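Putative lipoprotein (Bacteroides ovatus, PDB 3OQQ) is of unknown function but is probably an extracellular lipoprotein that binds calcium ions and is rich in antiparallel beta strands. Local coordinates at residues D140-E145 against K410-K415; L257-D260 against G266-I269; N334-V339 against A351-Y356. All coordinates share one frame; numbering follows the deposited sequence.

Contact 1. Residues D140-E145 against K410-K415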
ATOM      1  N   ASP A 140     -11.727  21.442 -13.423  1.00 37.66           N
ATOM      2  CA  ASP A 140     -12.278  22.138 -12.244  1.00 38.92           C
ATOM      3  C   ASP A 140     -13.032  21.115 -11.399  1.00 39.92           C
ATOM      4  O   ASP A 140     -12.764  20.997 -10.201  1.00 39.86           O
ATOM      5  CB  ASP A 140     -13.182  23.328 -12.630  1.00 43.25           C
ATOM      6  CG  ASP A 140     -12.435  24.592 -13.013  1.00 64.61           C
ATOM      7  OD1 ASP A 140     -11.401  24.900 -12.358  1.00 65.03           O
ATOM      8  OD2 ASP A 140     -12.903  25.301 -13.939  1.00 76.27           O
ATOM      9  N   SER A 141     -13.872  20.280 -12.052  1.00 34.09           N
ATOM     10  CA  SER A 141     -14.525  19.158 -11.359  1.00 32.49           C
ATOM     11  C   SER A 141     -13.523  18.024 -11.462  1.00 34.02           C
ATOM     12  O   SER A 141     -13.573  17.209 -12.390  1.00 33.19           O
ATOM     13  CB  SER A 141     -15.884  18.826 -11.973  1.00 35.05           C
ATOM     14  OG  SER A 141     -16.727  19.965 -11.950  1.00 44.37           O
ATOM     15  N   TRP A 142     -12.513  18.066 -10.574  1.00 28.64           N
ATOM     16  CA  TRP A 142     -11.387  17.140 -10.594  1.00 26.69           C
ATOM     17  C   TRP A 142     -11.817  15.670 -10.545  1.00 29.62           C
ATOM     18  O   TRP A 142     -11.123  14.832 -11.090  1.00 28.75           O
ATOM     19  CB  TRP A 142     -10.384  17.469  -9.479  1.00 24.42           C
ATOM     20  CG  TRP A 142     -10.925  17.350  -8.085  1.00 24.26           C
ATOM     21  CD1 TRP A 142     -11.400  18.362  -7.302  1.00 27.41           C
ATOM     22  CD2 TRP A 142     -10.925  16.167  -7.264  1.00 22.37           C
ATOM     23  NE1 TRP A 142     -11.692  17.887  -6.046  1.00 26.55           N
ATOM     24  CE2 TRP A 142     -11.421  16.539  -5.997  1.00 25.66           C
ATOM     25  CE3 TRP A 142     -10.546  14.823  -7.480  1.00 22.69           C
ATOM     26  CZ2 TRP A 142     -11.565  15.621  -4.949  1.00 23.46           C
ATOM     27  CZ3 TRP A 142     -10.708  13.905  -6.449  1.00 23.25           C
ATOM     28  CH2 TRP A 142     -11.233  14.302  -5.207  1.00 24.24           C
ATOM     29  N   TYR A 143     -12.985  15.368  -9.980  1.00 27.10           N
ATOM     30  CA  TYR A 143     -13.461  13.985  -9.898  1.00 25.72           C
ATOM     31  C   TYR A 143     -14.181  13.557 -11.204  1.00 27.02           C
ATOM     32  O   TYR A 143     -14.763  12.488 -11.256  1.00 26.55           O
ATOM     33  CB  TYR A 143     -14.332  13.778  -8.655  1.00 27.65           C
ATOM     34  CG  TYR A 143     -15.109  15.006  -8.246  1.00 30.10           C
ATOM     35  CD1 TYR A 143     -16.141  15.501  -9.042  1.00 31.93           C
ATOM     36  CD2 TYR A 143     -14.828  15.666  -7.056  1.00 32.12           C
ATOM     37  CE1 TYR A 143     -16.874  16.624  -8.659  1.00 32.68           C
ATOM     38  CE2 TYR A 143     -15.562  16.784  -6.660  1.00 34.86           C
ATOM     39  CZ  TYR A 143     -16.584  17.260  -7.465  1.00 41.64           C
ATOM     40  OH  TYR A 143     -17.277  18.387  -7.096  1.00 50.77           O
ATOM     41  N   ASP A 144     -14.086  14.377 -12.261  1.00 23.76           N
ATOM     42  CA  ASP A 144     -14.546  14.090 -13.615  1.00 22.90           C
ATOM     43  C   ASP A 144     -13.379  13.417 -14.392  1.00 26.49           C
ATOM     44  O   ASP A 144     -13.562  12.920 -15.505  1.00 26.07           O
ATOM     45  CB  ASP A 144     -15.048  15.363 -14.324  1.00 25.11           C
ATOM     46  CG  ASP A 144     -16.551  15.579 -14.198  1.00 36.69           C
ATOM     47  OD1 ASP A 144     -17.277  14.598 -13.928  1.00 37.44           O
ATOM     48  OD2 ASP A 144     -17.002  16.703 -14.435  1.00 42.08           O
ATOM     49  N   GLU A 145     -12.173  13.398 -13.779  1.00 21.78           N
ATOM     50  CA  GLU A 145     -11.001  12.667 -14.291  1.00 21.01           C
ATOM     51  C   GLU A 145     -11.286  11.189 -14.091  1.00 23.32           C
ATOM     52  O   GLU A 145     -12.144  10.868 -13.263  1.00 22.72           O
ATOM     53  CB  GLU A 145      -9.695  13.084 -13.552  1.00 21.81           C
ATOM     54  CG  GLU A 145      -9.304  14.557 -13.667  1.00 27.23           C
ATOM     55  CD  GLU A 145      -8.904  15.118 -15.019  1.00 41.06           C
ATOM     56  OE1 GLU A 145      -9.089  14.432 -16.049  1.00 28.71           O
ATOM     57  OE2 GLU A 145      -8.439  16.278 -15.048  1.00 30.88           O
ATOM     58  N   LYS A 410     -20.234  12.727  -2.567  1.00 22.33           N
ATOM     59  CA  LYS A 410     -20.927  12.845  -1.270  1.00 23.05           C
ATOM     60  C   LYS A 410     -19.918  12.733  -0.118  1.00 26.41           C
ATOM     61  O   LYS A 410     -19.979  13.510   0.824  1.00 26.44           O
ATOM     62  CB  LYS A 410     -22.040  11.797  -1.121  1.00 22.87           C
ATOM     63  CG  LYS A 410     -23.322  12.168  -1.849  1.00 36.05           C
ATOM     64  CD  LYS A 410     -24.323  11.014  -1.810  1.00 37.58           C
ATOM     65  CE  LYS A 410     -25.579  11.338  -2.572  1.00 54.91           C
ATOM     66  NZ  LYS A 410     -26.448  10.139  -2.740  1.00 67.80           N
ATOM     67  N   TRP A 411     -18.992  11.782  -0.218  1.00 23.43           N
ATOM     68  CA  TRP A 411     -17.912  11.576   0.740  1.00 23.43           C
ATOM     69  C   TRP A 411     -16.914  12.745   0.671  1.00 25.71           C
ATOM     70  O   TRP A 411     -16.540  13.300   1.718  1.00 24.48           O
ATOM     71  CB  TRP A 411     -17.219  10.258   0.438  1.00 21.33           C
ATOM     72  CG  TRP A 411     -16.017   9.961   1.285  1.00 22.41           C
ATOM     73  CD1 TRP A 411     -16.017   9.503   2.572  1.00 25.43           C
ATOM     74  CD2 TRP A 411     -14.653   9.917   0.843  1.00 21.74           C
ATOM     75  NE1 TRP A 411     -14.734   9.247   2.983  1.00 23.95           N
ATOM     76  CE2 TRP A 411     -13.873   9.478   1.936  1.00 25.16           C
ATOM     77  CE3 TRP A 411     -14.018  10.164  -0.391  1.00 22.43           C
ATOM     78  CZ2 TRP A 411     -12.486   9.297   1.842  1.00 23.44           C
ATOM     79  CZ3 TRP A 411     -12.650   9.962  -0.488  1.00 23.92           C
ATOM     80  CH2 TRP A 411     -11.896   9.542   0.622  1.00 24.30           C
ATOM     81  N   VAL A 412     -16.485  13.117  -0.558  1.00 21.95           N
ATOM     82  CA  VAL A 412     -15.538  14.226  -0.749  1.00 21.89           C
ATOM     83  C   VAL A 412     -16.107  15.500  -0.118  1.00 27.23           C
ATOM     84  O   VAL A 412     -15.475  16.074   0.772  1.00 27.97           O
ATOM     85  CB  VAL A 412     -15.138  14.467  -2.237  1.00 23.92           C
ATOM     86  CG1 VAL A 412     -14.305  15.760  -2.380  1.00 23.85           C
ATOM     87  CG2 VAL A 412     -14.348  13.274  -2.798  1.00 21.41           C
ATOM     88  N   ASP A 413     -17.298  15.923  -0.565  1.00 23.14           N
ATOM     89  CA  ASP A 413     -17.904  17.199  -0.183  1.00 24.03           C
ATOM     90  C   ASP A 413     -18.348  17.252   1.269  1.00 27.65           C
ATOM     91  O   ASP A 413     -18.405  18.343   1.821  1.00 27.98           O
ATOM     92  CB  ASP A 413     -19.022  17.572  -1.165  1.00 26.31           C
ATOM     93  CG  ASP A 413     -18.412  17.894  -2.531  1.00 34.01           C
ATOM     94  OD1 ASP A 413     -17.496  18.748  -2.588  1.00 34.62           O
ATOM     95  OD2 ASP A 413     -18.835  17.286  -3.532  1.00 36.85           O
ATOM     96  N   SER A 414     -18.595  16.092   1.914  1.00 24.86           N
ATOM     97  CA  SER A 414     -18.888  16.062   3.348  1.00 25.12           C
ATOM     98  C   SER A 414     -17.575  15.929   4.140  1.00 27.06           C
ATOM     99  O   SER A 414     -17.593  15.838   5.365  1.00 27.10           O
ATOM    100  CB  SER A 414     -19.830  14.918   3.694  1.00 25.20           C
ATOM    101  OG  SER A 414     -19.109  13.710   3.544  1.00 26.36           O
ATOM    102  N   LYS A 415     -16.438  15.895   3.431  1.00 24.08           N
ATOM    103  CA  LYS A 415     -15.103  15.733   3.996  1.00 23.35           C
ATOM    104  C   LYS A 415     -15.015  14.460   4.841  1.00 26.97           C
ATOM    105  O   LYS A 415     -14.522  14.481   5.971  1.00 27.52           O
ATOM    106  CB  LYS A 415     -14.670  16.981   4.786  1.00 26.18           C
ATOM    107  CG  LYS A 415     -14.373  18.150   3.866  1.00 30.10           C
ATOM    108  CD  LYS A 415     -13.714  19.299   4.609  1.00 26.69           C
ATOM    109  CE  LYS A 415     -13.918  20.581   3.851  1.00 39.69           C
ATOM    110  NZ  LYS A 415     -12.993  20.651   2.691  1.00 40.91           N
TER
HETATM  111  O   HOH W   1     -16.253  19.522  -4.645  1.00 46.18           O
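Trp142 turns its CG into the crowded position between its backbone N and carbonyl carbon (chi1 62°), and this brings the far end of the indole close to Val412. Val412 holds CG1 anti to its own backbone N (chi1 172°), which places this methyl at the indole. The contact joins a single 3-10 turn, Trp142 to Tyr143 and Asp144, to the last turn of helix 408-413, which ends in a Schellman motif with Lys415 at positive phi. The two side chains come from opposite directions. CG1 of Val412 stands 3.8 Å from CZ2 of Trp142, and CG2 of Val412 lies 4.1 Å from CH2 of the same ring. Both methyls lie near the six-membered part of the indole, and CG1 approaches it obliquely. CD2 of the neighbouring Tyr143 sits over the centre of one indole face, 3.7 Å above its plane. Phe93 also meets this indole, with the planes about perpendicular.

Beside this apolar patch the contact turns polar. The Tyr143 ring and the Asp413 carboxylate cross at about a right angle, their planes 87° apart, and no direct bond joins them. A water bridges the gap. It lies in the plane of the Tyr143 ring at its edge, 2.9 Å from OH of Tyr143. It donates a hydrogen bond to the carboxylate, with a short 2.5 Å between the water oxygen and OD1 of Asp413.

Contact 2. Residues L257-D260 against G266-I269; sequences LTVD and GTVI
Asp260 and Val268 are joined by two backbone hydrogen bonds across an antiparallel beta hairpin, formed by strands 253-263 and 266-272. The axes of the two short segments approach to 4.7 Å, with 171° between their directions. Val268 N donates to Asp260 O at 2.8 Å, and Asp260 N donates to Val268 O at 2.9 Å. This is a hydrogen-bonded pair. Val259 and Ile269 next to it form a non-hydrogen-bonded pair. There, CA of Ile269 brings its hydrogen to the carbonyl O of Thr258, with 3.3 Å from CA to O.

The tight side is the face with Leu257, Val259, Thr267 and Ile269. Val259 and Ile269 lie side by side and point the same way, as do Leu257 and Ile269. CG2 of Ile269 is anti to its backbone N (chi1 -60° for CG1), which sets this methyl 3.8 Å from CD1 of Leu257. CG1 of Val259 reaches 3.7 Å to CG2 of Thr267. Strands 205-215 and 298-307 pack against this face, so it is buried between layers of strands. The hydroxyl of Thr267 bonds to the carbonyl O of Leu200.

The other face carries Thr258, Asp260 and Val268, all partly exposed, with Val196 and Phe336 against Val268. The side chains of Asp260 and Val268 do not touch each other across the pair. The Asp260 carboxylate turns back to its own strand, where OD2 bonds to NE2 of Gln263 and OD1 to the backbone N of Ala262. The closest side-chain atom of Asp260 to the facing strand is CB, 3.8 Å from O of Val268.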
ATOM      1  N   LEU A 257      13.462  -2.172 -10.858  1.00 16.22           N
ATOM      2  CA  LEU A 257      13.114  -1.941  -9.462  1.00 15.09           C
ATOM      3  C   LEU A 257      14.333  -1.415  -8.726  1.00 20.30           C
ATOM      4  O   LEU A 257      15.361  -2.083  -8.665  1.00 19.76           O
ATOM      5  CB  LEU A 257      12.579  -3.226  -8.808  1.00 14.73           C
ATOM      6  CG  LEU A 257      12.371  -3.239  -7.296  1.00 16.41           C
ATOM      7  CD1 LEU A 257      11.358  -2.172  -6.849  1.00 13.44           C
ATOM      8  CD2 LEU A 257      11.962  -4.598  -6.864  1.00 19.37           C
ATOM      9  N   THR A 258      14.222  -0.186  -8.203  1.00 17.01           N
ATOM     10  CA  THR A 258      15.299   0.451  -7.468  1.00 16.27           C
ATOM     11  C   THR A 258      14.859   0.619  -6.030  1.00 20.87           C
ATOM     12  O   THR A 258      13.761   1.098  -5.759  1.00 19.59           O
ATOM     13  CB  THR A 258      15.719   1.781  -8.123  1.00 20.95           C
ATOM     14  OG1 THR A 258      16.015   1.540  -9.497  1.00 20.19           O
ATOM     15  CG2 THR A 258      16.949   2.413  -7.446  1.00 16.51           C
ATOM     16  N   VAL A 259      15.715   0.193  -5.106  1.00 19.02           N
ATOM     17  CA  VAL A 259      15.487   0.400  -3.677  1.00 18.10           C
ATOM     18  C   VAL A 259      16.659   1.261  -3.178  1.00 20.20           C
ATOM     19  O   VAL A 259      17.808   0.830  -3.249  1.00 17.01           O
ATOM     20  CB  VAL A 259      15.295  -0.910  -2.868  1.00 20.77           C
ATOM     21  CG1 VAL A 259      15.028  -0.598  -1.403  1.00 19.73           C
ATOM     22  CG2 VAL A 259      14.158  -1.754  -3.439  1.00 19.41           C
ATOM     23  N   ASP A 260      16.364   2.483  -2.707  1.00 17.97           N
ATOM     24  CA  ASP A 260      17.385   3.401  -2.191  1.00 17.90           C
ATOM     25  C   ASP A 260      17.090   3.662  -0.715  1.00 21.13           C
ATOM     26  O   ASP A 260      16.186   4.441  -0.403  1.00 18.91           O
ATOM     27  CB  ASP A 260      17.420   4.710  -3.013  1.00 18.87           C
ATOM     28  CG  ASP A 260      18.561   5.679  -2.687  1.00 23.49           C
ATOM     29  OD1 ASP A 260      19.180   5.534  -1.620  1.00 20.26           O
ATOM     30  OD2 ASP A 260      18.791   6.613  -3.483  1.00 30.12           O
ATOM     31  N   GLY A 266      13.732   8.731   3.921  1.00 23.11           N
ATOM     32  CA  GLY A 266      13.498   7.317   4.177  1.00 23.27           C
ATOM     33  C   GLY A 266      13.867   6.497   2.964  1.00 27.81           C
ATOM     34  O   GLY A 266      14.600   6.992   2.103  1.00 29.24           O
ATOM     35  N   THR A 267      13.381   5.236   2.894  1.00 21.53           N
ATOM     36  CA  THR A 267      13.666   4.312   1.767  1.00 19.86           C
ATOM     37  C   THR A 267      12.830   4.708   0.539  1.00 22.51           C
ATOM     38  O   THR A 267      11.600   4.832   0.633  1.00 21.82           O
ATOM     39  CB  THR A 267      13.420   2.849   2.196  1.00 25.92           C
ATOM     40  OG1 THR A 267      14.175   2.601   3.383  1.00 35.56           O
ATOM     41  CG2 THR A 267      13.824   1.833   1.110  1.00 21.56           C
ATOM     42  N   VAL A 268      13.484   4.917  -0.608  1.00 20.24           N
ATOM     43  CA  VAL A 268      12.736   5.313  -1.820  1.00 19.68           C
ATOM     44  C   VAL A 268      12.725   4.119  -2.797  1.00 23.86           C
ATOM     45  O   VAL A 268      13.779   3.674  -3.238  1.00 23.00           O
ATOM     46  CB  VAL A 268      13.283   6.613  -2.466  1.00 22.71           C
ATOM     47  CG1 VAL A 268      12.542   6.945  -3.769  1.00 21.97           C
ATOM     48  CG2 VAL A 268      13.223   7.782  -1.476  1.00 22.11           C
ATOM     49  N   ILE A 269      11.517   3.606  -3.102  1.00 20.71           N
ATOM     50  CA  ILE A 269      11.308   2.443  -3.952  1.00 19.86           C
ATOM     51  C   ILE A 269      10.629   2.861  -5.251  1.00 23.38           C
ATOM     52  O   ILE A 269       9.563   3.474  -5.213  1.00 19.77           O
ATOM     53  CB  ILE A 269      10.463   1.364  -3.179  1.00 21.83           C
ATOM     54  CG1 ILE A 269      11.221   0.924  -1.898  1.00 22.02           C
ATOM     55  CG2 ILE A 269      10.142   0.130  -4.081  1.00 19.03           C
ATOM     56  CD1 ILE A 269      10.465   0.061  -0.934  1.00 16.55           C
TER

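Contact 3. Residues N334-V339 against A351-Y356; sequences NFFIKV and APTSAY
The Phe336 ring takes the CG2 methyl of Thr353 over one face, 4.1 Å above its plane and offset toward the rim. The carbonyl O of Asn334 lies in plane at the ring edge, and His346 stacks on the ring as well. Thr353 and Phe336 cross at about a right angle. The hydroxyl OG1 of Thr353 bonds to OE1 of Glu344.

The second flat group is the Asn334 amide. Its CG is anti to the backbone N (chi1 -176°), which carries ND2 to the loop. ND2 donates to O of Ala351 at 2.8 Å, with an angle of 165° at the hydrogen. The bond uses a lone pair in the carbonyl plane, and the acceptor is only 1° out of the amide plane. OD1 of Asn334 is held by ND1 of His346, so both ends of the buried amide are gripped. A leucine in its place would probably leave Ala351 O and His346 ND1 without this partner and let the loop shift.

Strand 333-339 pairs with strands 190-198 and 343-346. The loop 351-356 packs on the sheet face that carries Phe336, where Thr353 also touches Val196 of strand 190-198, and leads into helix 357-364.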
ATOM      1  N   ASN A 334       4.231   7.258   1.494  1.00 19.39           N
ATOM      2  CA  ASN A 334       4.202   8.328   0.520  1.00 19.33           C
ATOM      3  C   ASN A 334       4.331   7.766  -0.908  1.00 21.00           C
ATOM      4  O   ASN A 334       5.405   7.778  -1.502  1.00 18.25           O
ATOM      5  CB  ASN A 334       5.279   9.390   0.838  1.00 18.85           C
ATOM      6  CG  ASN A 334       5.218  10.579  -0.087  1.00 24.37           C
ATOM      7  OD1 ASN A 334       4.339  10.680  -0.929  1.00 15.96           O
ATOM      8  ND2 ASN A 334       6.139  11.495   0.038  1.00 20.56           N
ATOM      9  N   PHE A 335       3.199   7.309  -1.446  1.00 17.87           N
ATOM     10  CA  PHE A 335       3.088   6.774  -2.797  1.00 16.47           C
ATOM     11  C   PHE A 335       3.213   7.881  -3.848  1.00 20.48           C
ATOM     12  O   PHE A 335       2.833   9.027  -3.602  1.00 20.18           O
ATOM     13  CB  PHE A 335       1.740   6.041  -2.972  1.00 16.48           C
ATOM     14  CG  PHE A 335       1.663   4.797  -2.130  1.00 16.28           C
ATOM     15  CD1 PHE A 335       2.421   3.678  -2.443  1.00 16.84           C
ATOM     16  CD2 PHE A 335       0.835   4.744  -1.019  1.00 18.12           C
ATOM     17  CE1 PHE A 335       2.368   2.531  -1.643  1.00 17.05           C
ATOM     18  CE2 PHE A 335       0.745   3.573  -0.250  1.00 19.62           C
ATOM     19  CZ  PHE A 335       1.529   2.489  -0.552  1.00 16.24           C
ATOM     20  N   PHE A 336       3.737   7.526  -5.022  1.00 16.01           N
ATOM     21  CA  PHE A 336       3.914   8.494  -6.108  1.00 14.44           C
ATOM     22  C   PHE A 336       4.045   7.791  -7.438  1.00 17.38           C
ATOM     23  O   PHE A 336       4.294   6.581  -7.495  1.00 14.95           O
ATOM     24  CB  PHE A 336       5.173   9.404  -5.877  1.00 14.98           C
ATOM     25  CG  PHE A 336       6.536   8.731  -5.866  1.00 15.95           C
ATOM     26  CD1 PHE A 336       7.077   8.237  -4.683  1.00 18.69           C
ATOM     27  CD2 PHE A 336       7.290   8.628  -7.031  1.00 17.22           C
ATOM     28  CE1 PHE A 336       8.339   7.639  -4.666  1.00 19.76           C
ATOM     29  CE2 PHE A 336       8.556   8.035  -7.014  1.00 20.32           C
ATOM     30  CZ  PHE A 336       9.065   7.525  -5.837  1.00 19.54           C
ATOM     31  N   ILE A 337       3.929   8.587  -8.509  1.00 14.56           N
ATOM     32  CA  ILE A 337       4.175   8.169  -9.867  1.00 14.58           C
ATOM     33  C   ILE A 337       5.094   9.190 -10.558  1.00 21.41           C
ATOM     34  O   ILE A 337       5.206  10.344 -10.115  1.00 20.79           O
ATOM     35  CB  ILE A 337       2.899   7.907 -10.702  1.00 17.65           C
ATOM     36  CG1 ILE A 337       2.012   9.199 -10.871  1.00 18.86           C
ATOM     37  CG2 ILE A 337       2.134   6.692 -10.141  1.00 15.97           C
ATOM     38  CD1 ILE A 337       1.228   9.248 -12.069  1.00 19.65           C
ATOM     39  N   LYS A 338       5.767   8.737 -11.628  1.00 17.55           N
ATOM     40  CA  LYS A 338       6.519   9.607 -12.519  1.00 17.78           C
ATOM     41  C   LYS A 338       5.981   9.453 -13.926  1.00 21.62           C
ATOM     42  O   LYS A 338       5.492   8.385 -14.316  1.00 20.01           O
ATOM     43  CB  LYS A 338       8.031   9.362 -12.508  1.00 18.61           C
ATOM     44  CG  LYS A 338       8.729   9.715 -11.224  1.00 19.34           C
ATOM     45  CD  LYS A 338      10.173  10.074 -11.548  1.00 28.12           C
ATOM     46  CE  LYS A 338      11.137   9.274 -10.752  1.00 39.68           C
ATOM     47  NZ  LYS A 338      12.533   9.717 -11.018  1.00 37.62           N
ATOM     48  N   VAL A 339       6.015  10.555 -14.662  1.00 19.74           N
ATOM     49  CA  VAL A 339       5.580  10.586 -16.052  1.00 21.04           C
ATOM     50  C   VAL A 339       6.786  10.956 -16.890  1.00 26.91           C
ATOM     51  O   VAL A 339       7.758  11.523 -16.357  1.00 25.89           O
ATOM     52  CB  VAL A 339       4.364  11.526 -16.280  1.00 25.23           C
ATOM     53  CG1 VAL A 339       3.192  11.139 -15.368  1.00 24.65           C
ATOM     54  CG2 VAL A 339       4.744  12.988 -16.091  1.00 24.68           C
ATOM     55  N   ALA A 351       4.665  15.048   0.365  1.00 19.25           N
ATOM     56  CA  ALA A 351       5.859  15.746  -0.115  1.00 18.91           C
ATOM     57  C   ALA A 351       6.514  15.100  -1.330  1.00 22.06           C
ATOM     58  O   ALA A 351       6.555  13.865  -1.452  1.00 22.24           O
ATOM     59  CB  ALA A 351       6.899  15.819   1.009  1.00 18.90           C
ATOM     60  N   PRO A 352       7.120  15.917  -2.205  1.00 19.22           N
ATOM     61  CA  PRO A 352       7.950  15.327  -3.274  1.00 19.19           C
ATOM     62  C   PRO A 352       9.162  14.644  -2.645  1.00 21.35           C
ATOM     63  O   PRO A 352       9.479  14.945  -1.493  1.00 19.87           O
ATOM     64  CB  PRO A 352       8.415  16.560  -4.068  1.00 20.48           C
ATOM     65  CG  PRO A 352       8.429  17.654  -3.064  1.00 24.59           C
ATOM     66  CD  PRO A 352       7.231  17.393  -2.199  1.00 20.51           C
ATOM     67  N   THR A 353       9.865  13.777  -3.383  1.00 16.92           N
ATOM     68  CA  THR A 353      11.108  13.229  -2.845  1.00 16.76           C
ATOM     69  C   THR A 353      12.101  14.395  -2.729  1.00 22.39           C
ATOM     70  O   THR A 353      11.917  15.390  -3.437  1.00 22.71           O
ATOM     71  CB  THR A 353      11.655  12.114  -3.763  1.00 21.80           C
ATOM     72  OG1 THR A 353      12.020  12.696  -5.007  1.00 19.63           O
ATOM     73  CG2 THR A 353      10.666  10.972  -3.980  1.00 16.56           C
ATOM     74  N   SER A 354      13.163  14.270  -1.904  1.00 20.52           N
ATOM     75  CA  SER A 354      14.238  15.285  -1.789  1.00 21.68           C
ATOM     76  C   SER A 354      14.853  15.623  -3.155  1.00 26.66           C
ATOM     77  O   SER A 354      15.208  16.766  -3.390  1.00 28.41           O
ATOM     78  CB  SER A 354      15.364  14.792  -0.880  1.00 25.71           C
ATOM     79  OG  SER A 354      14.865  14.471   0.403  1.00 45.16           O
ATOM     80  N   ALA A 355      14.992  14.628  -4.040  1.00 22.87           N
ATOM     81  CA  ALA A 355      15.567  14.806  -5.378  1.00 22.52           C
ATOM     82  C   ALA A 355      14.675  15.675  -6.250  1.00 26.58           C
ATOM     83  O   ALA A 355      15.174  16.482  -7.021  1.00 27.93           O
ATOM     84  CB  ALA A 355      15.749  13.447  -6.037  1.00 22.85           C
ATOM     85  N   TYR A 356      13.351  15.532  -6.111  1.00 23.34           N
ATOM     86  CA  TYR A 356      12.425  16.307  -6.921  1.00 23.08           C
ATOM     87  C   TYR A 356      12.047  17.634  -6.286  1.00 28.69           C
ATOM     88  O   TYR A 356      11.499  18.500  -6.984  1.00 29.58           O
ATOM     89  CB  TYR A 356      11.152  15.482  -7.195  1.00 22.14           C
ATOM     90  CG  TYR A 356      10.291  16.085  -8.273  1.00 22.72           C
ATOM     91  CD1 TYR A 356      10.754  16.192  -9.582  1.00 24.57           C
ATOM     92  CD2 TYR A 356       9.036  16.615  -7.975  1.00 23.14           C
ATOM     93  CE1 TYR A 356       9.983  16.787 -10.575  1.00 25.33           C
ATOM     94  CE2 TYR A 356       8.257  17.222  -8.962  1.00 24.45           C
ATOM     95  CZ  TYR A 356       8.738  17.309 -10.261  1.00 30.95           C
ATOM     96  OH  TYR A 356       8.003  17.916 -11.250  1.00 30.08           O
TER

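Contacts 2 and 3 both reach the same six-stranded antiparallel sheet, and both are buried. They touch through Phe336, whose CZ packs 4.1 Å from CG1 of Val268. Contact 2 holds strand to strand by backbone bonds and aliphatic side chains. Contact 3 holds a loop onto the sheet, with one amide bond and a methyl over a ring. Contact 1 stands apart, its centre about 32 Å from that of contact 2 and about 23 Å from that of contact 3. It is only partly buried and joins a loop to a helix end. It has no direct hydrogen bond; apolar packing and one bridging water join it. Contacts 2 and 3 both lie within the long chain loop that contact 1 closes.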